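Side-chain contacts in separin (PDB 5U1T), which acts as a caspase-like cysteine protease that cleaves the cohesin subunit SCC1 at anaphase onset, allowing sister chromatids to separate: residues A[119-122]-A[123-127]; A[148-151]-A[152-156]; A[873-876]-A[877-881]; A[886-889]-A[890-894]; A[1444-1448]-A[1449-1453]. One frame throughout, in Å; residues are numbered along the deposited sequence.

Contact 1 (A[119-122]-A[123-127]); sequences ADFS and TWNDY
An ST turn and a type I beta turn, both starting at S122, shape this loop between helices 113-117 and 129-142, with N125 laid back over the chain before it. The hydroxyl OG of S122 accepts the N-H of W124 at 3.0 Å. A chi1 of 80° sets OG between the backbone N and carbonyl carbon, a place that suits serine's short side chain. Backbone N of N125 bonds to O of S122 at 3.2 Å and closes the beta turn; N of D126 adds a weak bond to the same oxygen. The N125 amide then works at both ends. Its ND2 gives a nearly straight bond (169°) to O of D120 at 3.2 Å, in the carbonyl plane, while OD1 takes the N-H of S122 at 3.1 Å from above its own carbonyl plane. Outside the loop, ND2 also meets OD1 of N106, and NE1 of W124 bonds to O of Y462. CB of D126 rests at the edge of the F121 ring, 3.7 Å from CD2. With both ends committed, the buried N125 amide has its flip determined; asparagine suits the place because its one flat group offers both a donor and an acceptor.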
# COMPACT_ATOMS: atom_id res chain seq x y z
N ALA A 119 42.81 -30.27 31.19
CA ALA A 119 41.87 -29.39 30.48
C ALA A 119 42.52 -28.71 29.29
O ALA A 119 43.62 -28.19 29.40
CB ALA A 119 41.31 -28.34 31.41
N ASP A 120 41.83 -28.72 28.17
CA ASP A 120 42.31 -27.97 27.02
C ASP A 120 42.22 -26.47 27.21
O ASP A 120 41.41 -25.97 28.00
CB ASP A 120 41.53 -28.37 25.78
CG ASP A 120 42.11 -29.57 25.13
OD1 ASP A 120 43.19 -29.44 24.52
OD2 ASP A 120 41.49 -30.65 25.22
N PHE A 121 43.06 -25.73 26.49
CA PHE A 121 42.90 -24.28 26.41
C PHE A 121 41.68 -23.92 25.57
O PHE A 121 41.40 -24.55 24.56
CB PHE A 121 44.15 -23.64 25.82
CG PHE A 121 45.32 -23.59 26.74
CD1 PHE A 121 46.17 -24.68 26.86
CD2 PHE A 121 45.60 -22.45 27.48
CE1 PHE A 121 47.28 -24.64 27.72
CE2 PHE A 121 46.71 -22.39 28.33
CZ PHE A 121 47.55 -23.49 28.45
N SER A 122 40.95 -22.90 26.01
CA SER A 122 39.93 -22.26 25.20
C SER A 122 39.94 -20.76 25.49
O SER A 122 40.61 -20.33 26.43
CB SER A 122 38.54 -22.82 25.48
OG SER A 122 38.01 -22.24 26.66
N THR A 123 39.18 -19.98 24.74
CA THR A 123 39.13 -18.55 25.00
C THR A 123 38.54 -18.29 26.40
O THR A 123 38.81 -17.27 27.03
CB THR A 123 38.31 -17.78 23.90
OG1 THR A 123 38.23 -16.39 24.22
CG2 THR A 123 36.90 -18.34 23.77
N TRP A 124 37.75 -19.24 26.88
CA TRP A 124 37.10 -19.09 28.18
C TRP A 124 38.06 -19.14 29.36
O TRP A 124 37.81 -18.48 30.37
CB TRP A 124 36.03 -20.17 28.34
CG TRP A 124 34.88 -19.91 27.42
CD1 TRP A 124 34.59 -20.55 26.26
CD2 TRP A 124 33.89 -18.88 27.58
NE1 TRP A 124 33.47 -20.00 25.69
CE2 TRP A 124 33.02 -18.97 26.47
CE3 TRP A 124 33.65 -17.90 28.54
CZ2 TRP A 124 31.93 -18.11 26.30
CZ3 TRP A 124 32.56 -17.06 28.38
CH2 TRP A 124 31.71 -17.16 27.26
N ASN A 125 39.16 -19.88 29.21
CA ASN A 125 40.09 -20.06 30.32
C ASN A 125 41.57 -19.74 30.06
O ASN A 125 42.39 -19.80 31.00
CB ASN A 125 39.99 -21.51 30.84
CG ASN A 125 40.54 -22.56 29.85
OD1 ASN A 125 41.44 -22.29 29.05
ND2 ASN A 125 39.99 -23.77 29.92
N ASP A 126 41.93 -19.40 28.82
CA ASP A 126 43.35 -19.41 28.44
C ASP A 126 44.17 -18.28 29.07
O ASP A 126 45.40 -18.25 28.96
CB ASP A 126 43.52 -19.39 26.92
CG ASP A 126 42.99 -18.14 26.29
OD1 ASP A 126 42.63 -17.20 27.04
OD2 ASP A 126 42.96 -18.08 25.04
N TYR A 127 43.49 -17.35 29.74
CA TYR A 127 44.15 -16.29 30.47
C TYR A 127 44.45 -16.66 31.93
O TYR A 127 44.97 -15.85 32.68
CB TYR A 127 43.30 -15.01 30.40
CG TYR A 127 41.93 -15.09 31.05
CD1 TYR A 127 41.76 -14.76 32.39
CD2 TYR A 127 40.80 -15.48 30.33
CE1 TYR A 127 40.51 -14.81 33.00
CE2 TYR A 127 39.53 -15.53 30.92
CZ TYR A 127 39.39 -15.19 32.26
OH TYR A 127 38.17 -15.24 32.88

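Contact 2 (A[148-151]-A[152-156]); sequences EYLP and HILEL
Apolar packing comes first: L150 and L154, one turn apart, cross obliquely, with CD1 of L150 lying 3.6 Å from CG of L154. Their first torsions differ. In L150, CG stands anti to the backbone N (chi1 173°), beside its own carbonyl carbon, which carries the methyl forward along the helix; in L154, CG lies beside the backbone N instead (chi1 -69°), and the two branched ends meet. A second apolar pair forms on another side, where CD1 of I153 comes up to CB of Y149 at 3.4 Å. Leucine and isoleucine suit these places because both pairs continue into contacts with neighbouring helices: L150, I153 and L154 all touch F193 of helix 190-203, and I153 also reaches L137 and I140 of helix 129-142. The segments are successive turns of helix 146-158, one of the many alpha helices packed together in this helical region. Backbone bonds follow the i to i+4 pattern, from N of I153 to O of Y149 (2.9 Å), from N of L154 to O of L150 (2.9 Å) and from N of E155 to O of P151 (2.9 Å). P151 has no N-H to offer the turn before it, and the helix is kinked there, yet its carbonyl still serves the next turn. Among the polar side chains, H152 sets CB 3.4 Å from O of Y149. E155 bends at chi2 (73°) and carries its carboxylate away from this turn, to R334, with which OE1 forms a salt bridge, and to the hydroxyl of Y163, a hydrogen-bond partner.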
# COMPACT_ATOMS: atom_id res chain seq x y z
N GLU A 148 50.16 -41.10 43.70
CA GLU A 148 48.84 -41.45 43.17
C GLU A 148 48.50 -40.67 41.92
O GLU A 148 47.71 -41.12 41.09
CB GLU A 148 47.75 -41.24 44.22
CG GLU A 148 48.08 -40.24 45.32
CD GLU A 148 49.00 -40.82 46.39
OE1 GLU A 148 48.51 -41.27 47.44
OE2 GLU A 148 50.23 -40.84 46.16
N TYR A 149 49.10 -39.50 41.76
CA TYR A 149 48.80 -38.68 40.59
C TYR A 149 49.72 -39.00 39.43
O TYR A 149 49.56 -38.45 38.34
CB TYR A 149 48.91 -37.20 40.94
CG TYR A 149 47.60 -36.57 41.33
CD1 TYR A 149 47.18 -36.56 42.64
CD2 TYR A 149 46.79 -35.97 40.38
CE1 TYR A 149 45.99 -35.98 43.01
CE2 TYR A 149 45.59 -35.38 40.74
CZ TYR A 149 45.20 -35.39 42.06
OH TYR A 149 44.01 -34.81 42.44
N LEU A 150 50.68 -39.89 39.67
CA LEU A 150 51.85 -40.02 38.79
C LEU A 150 51.52 -40.20 37.30
O LEU A 150 52.04 -39.44 36.49
CB LEU A 150 52.75 -41.16 39.27
CG LEU A 150 53.91 -41.49 38.32
CD1 LEU A 150 54.80 -40.26 38.08
CD2 LEU A 150 54.70 -42.64 38.84
N PRO A 151 50.67 -41.18 36.93
CA PRO A 151 50.38 -41.30 35.49
C PRO A 151 49.70 -40.07 34.89
O PRO A 151 49.87 -39.79 33.70
CB PRO A 151 49.45 -42.51 35.43
CG PRO A 151 48.81 -42.56 36.77
CD PRO A 151 49.88 -42.13 37.73
N HIS A 152 48.95 -39.32 35.69
CA HIS A 152 48.34 -38.11 35.17
C HIS A 152 49.34 -36.98 35.02
O HIS A 152 49.25 -36.17 34.09
CB HIS A 152 47.20 -37.67 36.07
CG HIS A 152 46.22 -38.76 36.33
ND1 HIS A 152 45.71 -39.55 35.33
CD2 HIS A 152 45.65 -39.19 37.49
CE1 HIS A 152 44.87 -40.43 35.85
NE2 HIS A 152 44.82 -40.23 37.16
N ILE A 153 50.29 -36.91 35.94
CA ILE A 153 51.28 -35.86 35.89
C ILE A 153 52.22 -36.14 34.74
O ILE A 153 52.63 -35.23 34.02
CB ILE A 153 52.03 -35.75 37.21
CG1 ILE A 153 51.15 -35.00 38.21
CG2 ILE A 153 53.32 -35.00 37.05
CD1 ILE A 153 51.46 -35.33 39.61
N LEU A 154 52.51 -37.42 34.53
CA LEU A 154 53.30 -37.81 33.37
C LEU A 154 52.55 -37.50 32.08
O LEU A 154 53.11 -36.88 31.18
CB LEU A 154 53.68 -39.28 33.45
CG LEU A 154 54.68 -39.63 34.57
CD1 LEU A 154 55.04 -41.12 34.58
CD2 LEU A 154 55.93 -38.77 34.50
N GLU A 155 51.28 -37.89 31.99
CA GLU A 155 50.44 -37.64 30.80
C GLU A 155 50.38 -36.15 30.43
O GLU A 155 50.56 -35.77 29.26
CB GLU A 155 49.02 -38.20 31.02
CG GLU A 155 47.93 -37.58 30.13
CD GLU A 155 48.00 -38.01 28.67
OE1 GLU A 155 47.19 -37.49 27.86
OE2 GLU A 155 48.85 -38.87 28.32
N LEU A 156 50.14 -35.34 31.44
CA LEU A 156 50.24 -33.89 31.37
C LEU A 156 51.52 -33.43 30.68
O LEU A 156 51.49 -32.80 29.63
CB LEU A 156 50.19 -33.30 32.78
CG LEU A 156 50.48 -31.81 32.90
CD1 LEU A 156 49.33 -31.11 32.23
CD2 LEU A 156 50.61 -31.39 34.35

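Contact 3 (A[873-876]-A[877-881]); sequences TSLT and MFLYD
M877 stretches out past the carbonyl of T873, its CG 3.1 Å and its SD 3.6 Å from that oxygen. With CG beside the backbone N (chi1 -69°) and an extended chain beyond it, the thioether lies alongside the preceding turn; an unbranched, flexible methionine is well fitted to such a course. On another side of the helix L875 and L879 slant across one another, CG of L875 being 4.0 Å from CD1 of L879. Below this leucine pair the carbonyl of L875 is busy as well: it takes the N-H of L879 at 2.8 Å, close to straight on, and has CG of the same residue 3.2 Å away. The other backbone bonds run from N of F878 to O of S874 (3.0 Å) and from N of Y880 to O of T876 (2.9 Å), while that from N of M877 to O of T873 is weak at 3.4 Å.

One shell further out, the hydroxyls of T873 and S874 are held by the carboxylate of D871, just before the helix, and that of T876 by O of I872; OG of S874 also meets NE of R834. Beyond them F878 stacks on F863, the ring of Y880 meets W909 with planes at about 50°, and OD2 of the buried D881 bonds to ND1 of H837. Helix 872-881 is thus wedged among helices 829-845, 849-863 and 885-891 by leucine and aromatic side chains on several sides, the packing of an all-alpha array of consecutive helices.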
# COMPACT_ATOMS: atom_id res chain seq x y z
N THR A 873 2.97 17.70 3.40
CA THR A 873 1.87 17.45 2.49
C THR A 873 0.54 17.25 3.24
O THR A 873 -0.51 17.65 2.73
CB THR A 873 2.17 16.24 1.56
OG1 THR A 873 2.40 15.06 2.32
CG2 THR A 873 3.39 16.50 0.71
N SER A 874 0.54 16.70 4.46
CA SER A 874 -0.69 16.70 5.25
C SER A 874 -1.02 18.07 5.83
O SER A 874 -2.19 18.38 6.05
CB SER A 874 -0.62 15.70 6.41
OG SER A 874 -0.80 14.38 5.99
N LEU A 875 -0.01 18.88 6.11
CA LEU A 875 -0.21 20.20 6.71
C LEU A 875 -0.83 21.17 5.71
O LEU A 875 -1.77 21.90 6.04
CB LEU A 875 1.10 20.77 7.25
CG LEU A 875 0.99 22.19 7.80
CD1 LEU A 875 0.15 22.27 9.07
CD2 LEU A 875 2.37 22.78 8.03
N THR A 876 -0.29 21.18 4.49
CA THR A 876 -0.83 22.05 3.45
C THR A 876 -2.28 21.65 3.14
O THR A 876 -3.13 22.52 2.93
CB THR A 876 0.02 22.03 2.18
OG1 THR A 876 0.17 20.70 1.71
CG2 THR A 876 1.39 22.63 2.48
N MET A 877 -2.56 20.34 3.16
CA MET A 877 -3.94 19.90 3.01
C MET A 877 -4.82 20.42 4.14
O MET A 877 -5.96 20.82 3.91
CB MET A 877 -4.02 18.38 2.96
CG MET A 877 -3.43 17.78 1.71
SD MET A 877 -3.58 15.98 1.69
CE MET A 877 -2.81 15.65 0.11
N PHE A 878 -4.29 20.42 5.35
CA PHE A 878 -5.07 20.92 6.47
C PHE A 878 -5.29 22.43 6.34
O PHE A 878 -6.40 22.91 6.55
CB PHE A 878 -4.37 20.56 7.78
CG PHE A 878 -5.05 21.11 9.01
CD1 PHE A 878 -6.18 20.50 9.54
CD2 PHE A 878 -4.53 22.22 9.67
CE1 PHE A 878 -6.79 21.00 10.69
CE2 PHE A 878 -5.14 22.71 10.82
CZ PHE A 878 -6.26 22.10 11.33
N LEU A 879 -4.23 23.16 5.97
CA LEU A 879 -4.29 24.62 5.87
C LEU A 879 -5.25 25.08 4.77
O LEU A 879 -5.99 26.04 4.95
CB LEU A 879 -2.89 25.18 5.61
CG LEU A 879 -1.94 25.03 6.80
CD1 LEU A 879 -0.59 25.64 6.53
CD2 LEU A 879 -2.56 25.64 8.02
N TYR A 880 -5.21 24.37 3.65
CA TYR A 880 -6.14 24.56 2.54
C TYR A 880 -7.60 24.39 2.95
O TYR A 880 -8.40 25.30 2.78
CB TYR A 880 -5.82 23.56 1.44
CG TYR A 880 -6.63 23.74 0.19
CD1 TYR A 880 -6.37 24.80 -0.66
CD2 TYR A 880 -7.63 22.84 -0.16
CE1 TYR A 880 -7.07 24.97 -1.82
CE2 TYR A 880 -8.34 23.00 -1.32
CZ TYR A 880 -8.06 24.07 -2.15
OH TYR A 880 -8.76 24.25 -3.32
N ASP A 881 -7.93 23.22 3.46
CA ASP A 881 -9.25 22.94 4.02
C ASP A 881 -9.74 24.06 4.92
O ASP A 881 -10.93 24.34 4.93
CB ASP A 881 -9.25 21.64 4.84
CG ASP A 881 -9.32 20.41 3.98
OD1 ASP A 881 -9.82 20.51 2.85
OD2 ASP A 881 -8.89 19.32 4.44

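Contact 4 (A[886-889]-A[890-894]); sequences VKLE and QSLVL
L888 lies side by side with L892 one turn later, both side chains pointing the same way, and their methyls CD2 and CD1 meet at 4.0 Å. The two reach this by different routes: CG of L888 stands anti to the backbone N (chi1 -163°) and leads forward, whereas CG of L892 sits beside its own N (chi1 -76°) and leans back. Under the pair, N of L892 bonds to O of L888 at 3.2 Å, nearly along the C=O axis. Both leucines are buried, as befits large apolar groups between helices: L888 also touches W909, and L892 touches L905 and P906, all on helix 905-912. This is the last part of helix 885-891, where the bonding weakens before a short helix, 893-896, carries the chain on. The slackening is plain at S891, whose N makes only weak bonds, to O of K887 and to O of L888, each at 3.0 Å. Its side chain stays close to the same two carbonyls. With chi1 at 61°, OG lies between the backbone N and the carbonyl carbon, folded back over the preceding turn, 3.1 Å from O of K887 and 3.1 Å from O of L888; its single proton can serve one at a time, and which one is not settled. Serine suits the place, since its hydroxyl may supplement the weak N-H bonds to these carbonyls. CG1 of V893, just beyond, lies 3.6 Å from O of E889, whose OE2 makes a long, weak ion pair with NZ of K915.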
# COMPACT_ATOMS: atom_id res chain seq x y z
N VAL A 886 -2.61 31.76 3.27
CA VAL A 886 -1.41 32.52 3.57
C VAL A 886 -0.44 31.63 4.35
O VAL A 886 0.73 31.46 3.97
CB VAL A 886 -1.74 33.82 4.36
CG1 VAL A 886 -2.13 34.93 3.42
CG2 VAL A 886 -2.86 33.55 5.38
N LYS A 887 -0.94 31.04 5.44
CA LYS A 887 -0.15 30.16 6.29
C LYS A 887 0.34 28.96 5.48
O LYS A 887 1.37 28.36 5.81
CB LYS A 887 -0.98 29.73 7.51
CG LYS A 887 -0.15 29.18 8.66
CD LYS A 887 -0.91 29.27 9.98
CE LYS A 887 -1.35 30.72 10.27
NZ LYS A 887 -0.21 31.64 10.68
N LEU A 888 -0.39 28.63 4.41
CA LEU A 888 -0.07 27.50 3.53
C LEU A 888 1.18 27.70 2.70
O LEU A 888 2.18 27.02 2.92
CB LEU A 888 -1.24 27.21 2.60
CG LEU A 888 -1.30 25.85 1.90
CD1 LEU A 888 -2.69 25.67 1.27
CD2 LEU A 888 -0.22 25.64 0.84
N GLU A 889 1.13 28.59 1.71
CA GLU A 889 2.27 28.81 0.80
C GLU A 889 3.51 29.25 1.56
O GLU A 889 4.61 29.24 1.00
CB GLU A 889 1.94 29.83 -0.31
CG GLU A 889 1.65 29.17 -1.69
CD GLU A 889 1.20 30.15 -2.78
OE1 GLU A 889 0.02 30.08 -3.24
OE2 GLU A 889 2.02 30.98 -3.22
N GLN A 890 3.36 29.60 2.83
CA GLN A 890 4.49 30.03 3.60
C GLN A 890 5.04 28.99 4.58
O GLN A 890 6.18 29.10 5.05
CB GLN A 890 4.13 31.29 4.35
CG GLN A 890 5.36 32.13 4.67
CD GLN A 890 5.70 33.16 3.61
OE1 GLN A 890 4.81 33.66 2.89
NE2 GLN A 890 7.00 33.48 3.51
N SER A 891 4.25 27.98 4.92
CA SER A 891 4.80 26.86 5.67
C SER A 891 5.54 25.94 4.70
O SER A 891 6.37 25.12 5.10
CB SER A 891 3.71 26.12 6.45
OG SER A 891 2.75 25.61 5.57
N LEU A 892 5.25 26.10 3.42
CA LEU A 892 6.04 25.47 2.37
C LEU A 892 7.44 26.08 2.25
O LEU A 892 8.37 25.40 1.84
CB LEU A 892 5.33 25.56 1.02
CG LEU A 892 4.13 24.68 0.68
CD1 LEU A 892 3.50 25.19 -0.62
CD2 LEU A 892 4.55 23.22 0.57
N VAL A 893 7.61 27.36 2.60
CA VAL A 893 8.96 27.91 2.56
C VAL A 893 9.71 27.55 3.85
O VAL A 893 10.93 27.36 3.81
CB VAL A 893 8.99 29.46 2.34
CG1 VAL A 893 8.12 29.85 1.16
CG2 VAL A 893 8.60 30.23 3.61
N LEU A 894 9.02 27.43 4.97
CA LEU A 894 9.73 27.07 6.20
C LEU A 894 10.08 25.60 6.26
O LEU A 894 10.71 25.15 7.21
CB LEU A 894 8.91 27.43 7.44
CG LEU A 894 8.94 28.91 7.83
CD1 LEU A 894 8.29 29.09 9.19
CD2 LEU A 894 10.37 29.48 7.81

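Contact 5 (A[1444-1448]-A[1449-1453]); sequences QLVMN and EKPEE
E1449 lies across the side chain of V1446 at about a right angle, and its atoms can be followed outward. CB sits 3.3 Å from O of M1447 and 4.0 Å from CG1 of V1446, so the base of the side chain is lodged in the bend. CG is anti to the backbone N (chi1 -176°) and the chain beyond it is extended, carrying the aliphatic part past the valine; at the tip OE1 still lies 4.0 Å from the same CG1. This methyl is the common meeting point. Besides the E1449 side chain, it faces the backbone O of E1449 at 3.1 Å and CB of P1451 at 4.1 Å. V1446 holds it there with CG1 anti to N (chi1 170°), a usual choice for a beta-branched residue in a strand. The strand is 1444-1447, an edge strand, within this chain, of the six-stranded sheet of the caspase-like protease domain, hydrogen-bonded to strand 1412-1416. From it the loop leads into helix 1453-1461 and then to strand 1465-1469, a beta-alpha-beta crossover that passes over the intervening strand 1412-1416. N1448 turns the chain out of the sheet with a positive phi (53°), a conformation asparagine accepts more readily than most residues. P1451 buries its ring against V1446, P1418 and Y1477. A glutamate at 1449 suits the outer side of the turn, where its chain can run across a valine while the charged end stays exposed. E1452 then takes the N-cap position of the helix, and M1459, two turns along it, packs on V1446.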
# COMPACT_ATOMS: atom_id res chain seq x y z
N GLN A 1444 -49.38 -8.96 -22.10
CA GLN A 1444 -49.25 -9.46 -20.73
C GLN A 1444 -49.68 -8.39 -19.73
O GLN A 1444 -49.48 -7.20 -19.96
CB GLN A 1444 -47.81 -9.94 -20.46
CG GLN A 1444 -47.62 -10.69 -19.14
CD GLN A 1444 -46.21 -11.27 -18.96
OE1 GLN A 1444 -45.30 -10.98 -19.74
NE2 GLN A 1444 -46.04 -12.08 -17.92
N LEU A 1445 -50.28 -8.83 -18.63
CA LEU A 1445 -50.68 -7.94 -17.56
C LEU A 1445 -50.18 -8.47 -16.24
O LEU A 1445 -50.33 -9.65 -15.97
CB LEU A 1445 -52.20 -7.80 -17.51
CG LEU A 1445 -52.81 -7.30 -16.20
CD1 LEU A 1445 -52.41 -5.86 -15.93
CD2 LEU A 1445 -54.31 -7.41 -16.29
N VAL A 1446 -49.58 -7.63 -15.41
CA VAL A 1446 -49.22 -8.03 -14.06
C VAL A 1446 -49.95 -7.14 -13.06
O VAL A 1446 -49.81 -5.92 -13.12
CB VAL A 1446 -47.72 -7.95 -13.84
CG1 VAL A 1446 -47.40 -8.13 -12.37
CG2 VAL A 1446 -47.01 -8.98 -14.70
N MET A 1447 -50.72 -7.74 -12.16
CA MET A 1447 -51.61 -6.95 -11.30
C MET A 1447 -51.70 -7.42 -9.84
O MET A 1447 -51.88 -8.61 -9.57
CB MET A 1447 -53.01 -6.92 -11.91
CG MET A 1447 -53.90 -5.86 -11.32
SD MET A 1447 -55.55 -5.91 -12.00
CE MET A 1447 -56.31 -7.16 -10.97
N ASN A 1448 -51.60 -6.46 -8.92
CA ASN A 1448 -51.55 -6.71 -7.48
C ASN A 1448 -50.46 -7.72 -7.16
O ASN A 1448 -50.51 -8.42 -6.16
CB ASN A 1448 -52.90 -7.20 -6.95
CG ASN A 1448 -52.96 -7.22 -5.43
OD1 ASN A 1448 -52.07 -6.68 -4.75
ND2 ASN A 1448 -54.00 -7.84 -4.88
N GLU A 1449 -49.45 -7.75 -8.03
CA GLU A 1449 -48.45 -8.80 -8.02
C GLU A 1449 -47.08 -8.20 -8.32
O GLU A 1449 -46.90 -7.55 -9.34
CB GLU A 1449 -48.83 -9.87 -9.05
CG GLU A 1449 -47.92 -11.09 -9.10
CD GLU A 1449 -48.33 -12.07 -10.19
OE1 GLU A 1449 -48.97 -11.63 -11.18
OE2 GLU A 1449 -48.02 -13.29 -10.05
N LYS A 1450 -46.12 -8.42 -7.42
CA LYS A 1450 -44.75 -7.97 -7.67
C LYS A 1450 -44.17 -8.66 -8.90
O LYS A 1450 -44.04 -9.88 -8.92
CB LYS A 1450 -43.86 -8.24 -6.45
CG LYS A 1450 -44.22 -7.44 -5.23
CD LYS A 1450 -43.25 -7.70 -4.09
CE LYS A 1450 -43.52 -6.78 -2.92
NZ LYS A 1450 -44.94 -6.90 -2.44
N PRO A 1451 -43.82 -7.88 -9.93
CA PRO A 1451 -43.23 -8.47 -11.13
C PRO A 1451 -41.76 -8.82 -10.91
O PRO A 1451 -41.06 -8.06 -10.25
CB PRO A 1451 -43.39 -7.37 -12.19
CG PRO A 1451 -43.37 -6.10 -11.40
CD PRO A 1451 -44.01 -6.42 -10.07
N GLU A 1452 -41.31 -9.96 -11.42
CA GLU A 1452 -39.92 -10.39 -11.24
C GLU A 1452 -39.05 -9.93 -12.40
O GLU A 1452 -39.50 -9.90 -13.55
CB GLU A 1452 -39.85 -11.91 -11.08
CG GLU A 1452 -39.64 -12.38 -9.64
CD GLU A 1452 -39.95 -13.85 -9.45
OE1 GLU A 1452 -39.23 -14.52 -8.65
OE2 GLU A 1452 -40.91 -14.34 -10.10
N GLU A 1453 -37.79 -9.59 -12.09
CA GLU A 1453 -36.89 -8.88 -13.01
C GLU A 1453 -36.89 -9.36 -14.46
O GLU A 1453 -36.90 -8.55 -15.38
CB GLU A 1453 -35.46 -8.94 -12.48
CG GLU A 1453 -34.50 -8.01 -13.23
CD GLU A 1453 -33.08 -8.06 -12.69
OE1 GLU A 1453 -32.42 -7.00 -12.58
OE2 GLU A 1453 -32.62 -9.17 -12.39

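In the fold
Read from the N terminus, the five contacts come in series; none nests in or crosses another, and each is a local turn rather than a long-range closure. Contact 1 shapes a turn within the loop joining helix 113-117 to helix 129-142, and contact 2 is made within helix 146-158, their centres about 20 Å apart and without direct touch. Contacts 3 and 4 belong to successive helices, 872-881 and 885-891, and they do meet: CD1 of L879 lies 3.4 Å from O of K887. Contact 5 is in the protease domain, where it joins an edge strand to the following helix; its centre is about 112 Å from that of contact 2, on the opposite side of the chain's centre.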